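Local coordinates for globin domain-containing protein (Pseudomonas aeruginosa, PDB 1TU9) that binds heme and, as a member of the globin family, probably binds or carries oxygen, at residues Met62-Met67 with Met121-Ala126. Sequence-based numbering, arbitrary orientation. Where two conformers were deposited one is given.
Sequences MYARGM and MGRGIA
A chi1 of 170° swings the Y63 ring out beside its own carbonyl carbon, away from helix 46-64 and across to R123 and G124. R123 sets its own CG beside the backbone N (chi1 -60°) and then runs extended as far as NE, which carries the chain over toward A64. The ring meets helix 111-130 obliquely, through CD2 and CE2: CD2 packs 4.2 Å from G124 CA, while CE2 sits 4.1 Å from R123 CB. Ring and guanidinium planes stand nearly perpendicular, 88° apart, but the ring meets the start of the R123 chain and not the guanidinium. A water completes the link, lying in the plane of the ring at its edge, 2.7 Å from Y63 OH, and donating to R123 O at 2.8 Å; this links the hydroxyl to the backbone of helix 111-130 through one water. Next to the tyrosine, CB of A64 packs loosely on R123 CD at 4.2 Å. The charged end of R123 finds its strong partner one turn back, in a salt bridge to D119. Just past A64 the helix closes in a Schellman motif, with G66 at positive phi. Thus the last turn of helix 46-64 rests on heme-lining helix 111-130 of the globin fold; Y63 also touches L72 of helix 70-78, and on the heme side I125 meets Y91 of helix 90-105.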
ATOM      1  N   MET A  62      -1.157   5.502 -10.164  0.50  9.23           N
ATOM      2  CA  MET A  62      -0.917   5.731 -11.588  0.50 11.03           C
ATOM      3  C   MET A  62      -1.456   4.580 -12.428  0.50  9.57           C
ATOM      4  O   MET A  62      -2.075   4.816 -13.461  0.50  8.59           O
ATOM      5  CB  MET A  62       0.566   5.964 -11.861  0.50 12.32           C
ATOM      6  CG  MET A  62       1.062   7.303 -11.320  0.50 15.20           C
ATOM      7  SD  MET A  62       2.675   7.787 -11.910  0.50 18.09           S
ATOM      8  CE  MET A  62       3.598   6.639 -11.171  0.50 21.03           C
ATOM      9  N   TYR A  63      -1.260   3.346 -11.977  1.00  8.14           N
ATOM     10  CA  TYR A  63      -1.850   2.189 -12.645  1.00  7.89           C
ATOM     11  C   TYR A  63      -3.374   2.334 -12.713  1.00  7.05           C
ATOM     12  O   TYR A  63      -3.965   2.168 -13.786  1.00  7.32           O
ATOM     13  CB  TYR A  63      -1.437   0.903 -11.920  1.00  8.08           C
ATOM     14  CG  TYR A  63      -2.178  -0.312 -12.392  1.00  8.19           C
ATOM     15  CD1 TYR A  63      -1.836  -0.940 -13.577  1.00  8.49           C
ATOM     16  CD2 TYR A  63      -3.229  -0.827 -11.665  1.00  8.81           C
ATOM     17  CE1 TYR A  63      -2.520  -2.081 -13.998  1.00  9.51           C
ATOM     18  CE2 TYR A  63      -3.924  -1.946 -12.095  1.00  9.74           C
ATOM     19  CZ  TYR A  63      -3.567  -2.560 -13.263  1.00  9.42           C
ATOM     20  OH  TYR A  63      -4.250  -3.681 -13.701  1.00 11.38           O
ATOM     21  N   ALA A  64      -4.003   2.726 -11.613  1.00  7.15           N
ATOM     22  CA  ALA A  64      -5.453   2.867 -11.552  1.00  7.53           C
ATOM     23  C   ALA A  64      -5.975   4.011 -12.422  1.00  8.07           C
ATOM     24  O   ALA A  64      -7.156   4.051 -12.729  1.00  9.36           O
ATOM     25  CB  ALA A  64      -5.890   3.066 -10.110  1.00  7.77           C
ATOM     26  N   ARG A  65      -5.104   4.940 -12.805  1.00  7.60           N
ATOM     27  CA  ARG A  65      -5.435   6.038 -13.724  1.00  8.27           C
ATOM     28  C   ARG A  65      -5.181   5.706 -15.186  1.00  8.05           C
ATOM     29  O   ARG A  65      -5.418   6.550 -16.067  1.00  8.89           O
ATOM     30  CB  ARG A  65      -4.623   7.280 -13.361  1.00  8.83           C
ATOM     31  CG  ARG A  65      -4.935   7.866 -12.002  1.00 10.77           C
ATOM     32  CD  ARG A  65      -4.005   9.016 -11.646  1.00 11.55           C
ATOM     33  NE  ARG A  65      -4.399  10.266 -12.305  1.00 14.39           N
ATOM     34  CZ  ARG A  65      -3.643  11.361 -12.385  1.00 13.87           C
ATOM     35  NH1 ARG A  65      -2.398  11.383 -11.927  1.00 14.39           N
ATOM     36  NH2 ARG A  65      -4.143  12.440 -12.965  1.00 16.04           N
ATOM     37  N   GLY A  66      -4.671   4.516 -15.456  1.00  7.76           N
ATOM     38  CA  GLY A  66      -4.530   4.041 -16.824  1.00  8.56           C
ATOM     39  C   GLY A  66      -3.108   3.912 -17.319  1.00  8.84           C
ATOM     40  O   GLY A  66      -2.883   3.653 -18.491  1.00  8.84           O
ATOM     41  N   MET A  67      -2.126   4.058 -16.445  1.00  9.45           N
ATOM     42  CA  MET A  67      -0.763   3.774 -16.855  1.00 11.18           C
ATOM     43  C   MET A  67      -0.616   2.299 -17.130  1.00 11.75           C
ATOM     44  O   MET A  67      -1.335   1.490 -16.542  1.00 11.10           O
ATOM     45  CB  MET A  67       0.229   4.231 -15.799  1.00 11.46           C
ATOM     46  CG  MET A  67       0.280   5.748 -15.680  1.00 16.01           C
ATOM     47  SD  MET A  67       0.646   6.698 -17.189  1.00 23.43           S
ATOM     48  CE  MET A  67       2.404   6.528 -17.309  1.00 26.36           C
ATOM     49  N   MET A 121      -6.635   0.641  -4.498  1.00  7.63           N
ATOM     50  CA  MET A 121      -5.491  -0.193  -4.122  1.00  7.43           C
ATOM     51  C   MET A 121      -5.707  -1.650  -4.513  1.00  7.91           C
ATOM     52  O   MET A 121      -4.758  -2.314  -4.927  1.00  8.10           O
ATOM     53  CB  MET A 121      -5.203  -0.115  -2.626  1.00  7.58           C
ATOM     54  CG  MET A 121      -4.825   1.267  -2.127  1.00  8.03           C
ATOM     55  SD  MET A 121      -3.183   1.825  -2.669  1.00  8.78           S
ATOM     56  CE  MET A 121      -3.617   2.883  -4.004  1.00  9.11           C
ATOM     57  N   GLY A 122      -6.933  -2.142  -4.396  1.00  7.80           N
ATOM     58  CA  GLY A 122      -7.220  -3.539  -4.688  1.00  8.34           C
ATOM     59  C   GLY A 122      -6.888  -3.948  -6.100  1.00  8.69           C
ATOM     60  O   GLY A 122      -6.481  -5.084  -6.336  1.00  8.99           O
ATOM     61  N   ARG A 123      -7.016  -3.031  -7.053  1.00  9.24           N
ATOM     62  CA  ARG A 123      -6.714  -3.339  -8.448  1.00 10.35           C
ATOM     63  C   ARG A 123      -5.278  -3.721  -8.638  1.00 10.07           C
ATOM     64  O   ARG A 123      -4.969  -4.705  -9.308  1.00  9.97           O
ATOM     65  CB  ARG A 123      -6.945  -2.130  -9.337  1.00 12.23           C
ATOM     66  CG  ARG A 123      -8.298  -1.651  -9.305  1.00 13.62           C
ATOM     67  CD  ARG A 123      -8.417  -0.275  -9.807  1.00 13.76           C
ATOM     68  NE  ARG A 123      -9.726   0.159  -9.452  1.00 12.59           N
ATOM     69  CZ  ARG A 123     -10.487   0.903 -10.224  1.00 13.06           C
ATOM     70  NH1 ARG A 123     -10.053   1.325 -11.398  1.00 14.52           N
ATOM     71  NH2 ARG A 123     -11.682   1.223  -9.811  1.00 14.29           N
ATOM     72  N   GLY A 124      -4.391  -2.907  -8.074  1.00  9.99           N
ATOM     73  CA  GLY A 124      -2.970  -3.132  -8.210  1.00 10.19           C
ATOM     74  C   GLY A 124      -2.518  -4.306  -7.375  1.00  9.54           C
ATOM     75  O   GLY A 124      -1.681  -5.095  -7.810  1.00 10.36           O
ATOM     76  N   ILE A 125      -3.077  -4.442  -6.182  1.00  9.10           N
ATOM     77  CA  ILE A 125      -2.781  -5.582  -5.311  1.00  9.89           C
ATOM     78  C   ILE A 125      -3.104  -6.879  -6.031  1.00  9.45           C
ATOM     79  O   ILE A 125      -2.364  -7.851  -5.926  1.00 10.23           O
ATOM     80  CB  ILE A 125      -3.561  -5.482  -3.975  1.00  9.62           C
ATOM     81  CG1 ILE A 125      -2.940  -4.407  -3.065  1.00 10.15           C
ATOM     82  CG2 ILE A 125      -3.592  -6.813  -3.241  1.00 10.40           C
ATOM     83  CD1 ILE A 125      -3.793  -4.028  -1.878  1.00 11.14           C
ATOM     84  N   ALA A 126      -4.205  -6.914  -6.773  1.00  9.78           N
ATOM     85  CA  ALA A 126      -4.569  -8.111  -7.537  1.00 10.13           C
ATOM     86  C   ALA A 126      -3.472  -8.489  -8.524  1.00  9.66           C
ATOM     87  O   ALA A 126      -3.126  -9.673  -8.651  1.00 10.37           O
ATOM     88  CB  ALA A 126      -5.878  -7.896  -8.274  1.00 10.32           C
TER
HETATM   89  O   HOH W   1      -5.902  -4.888 -11.989  1.00 15.80           O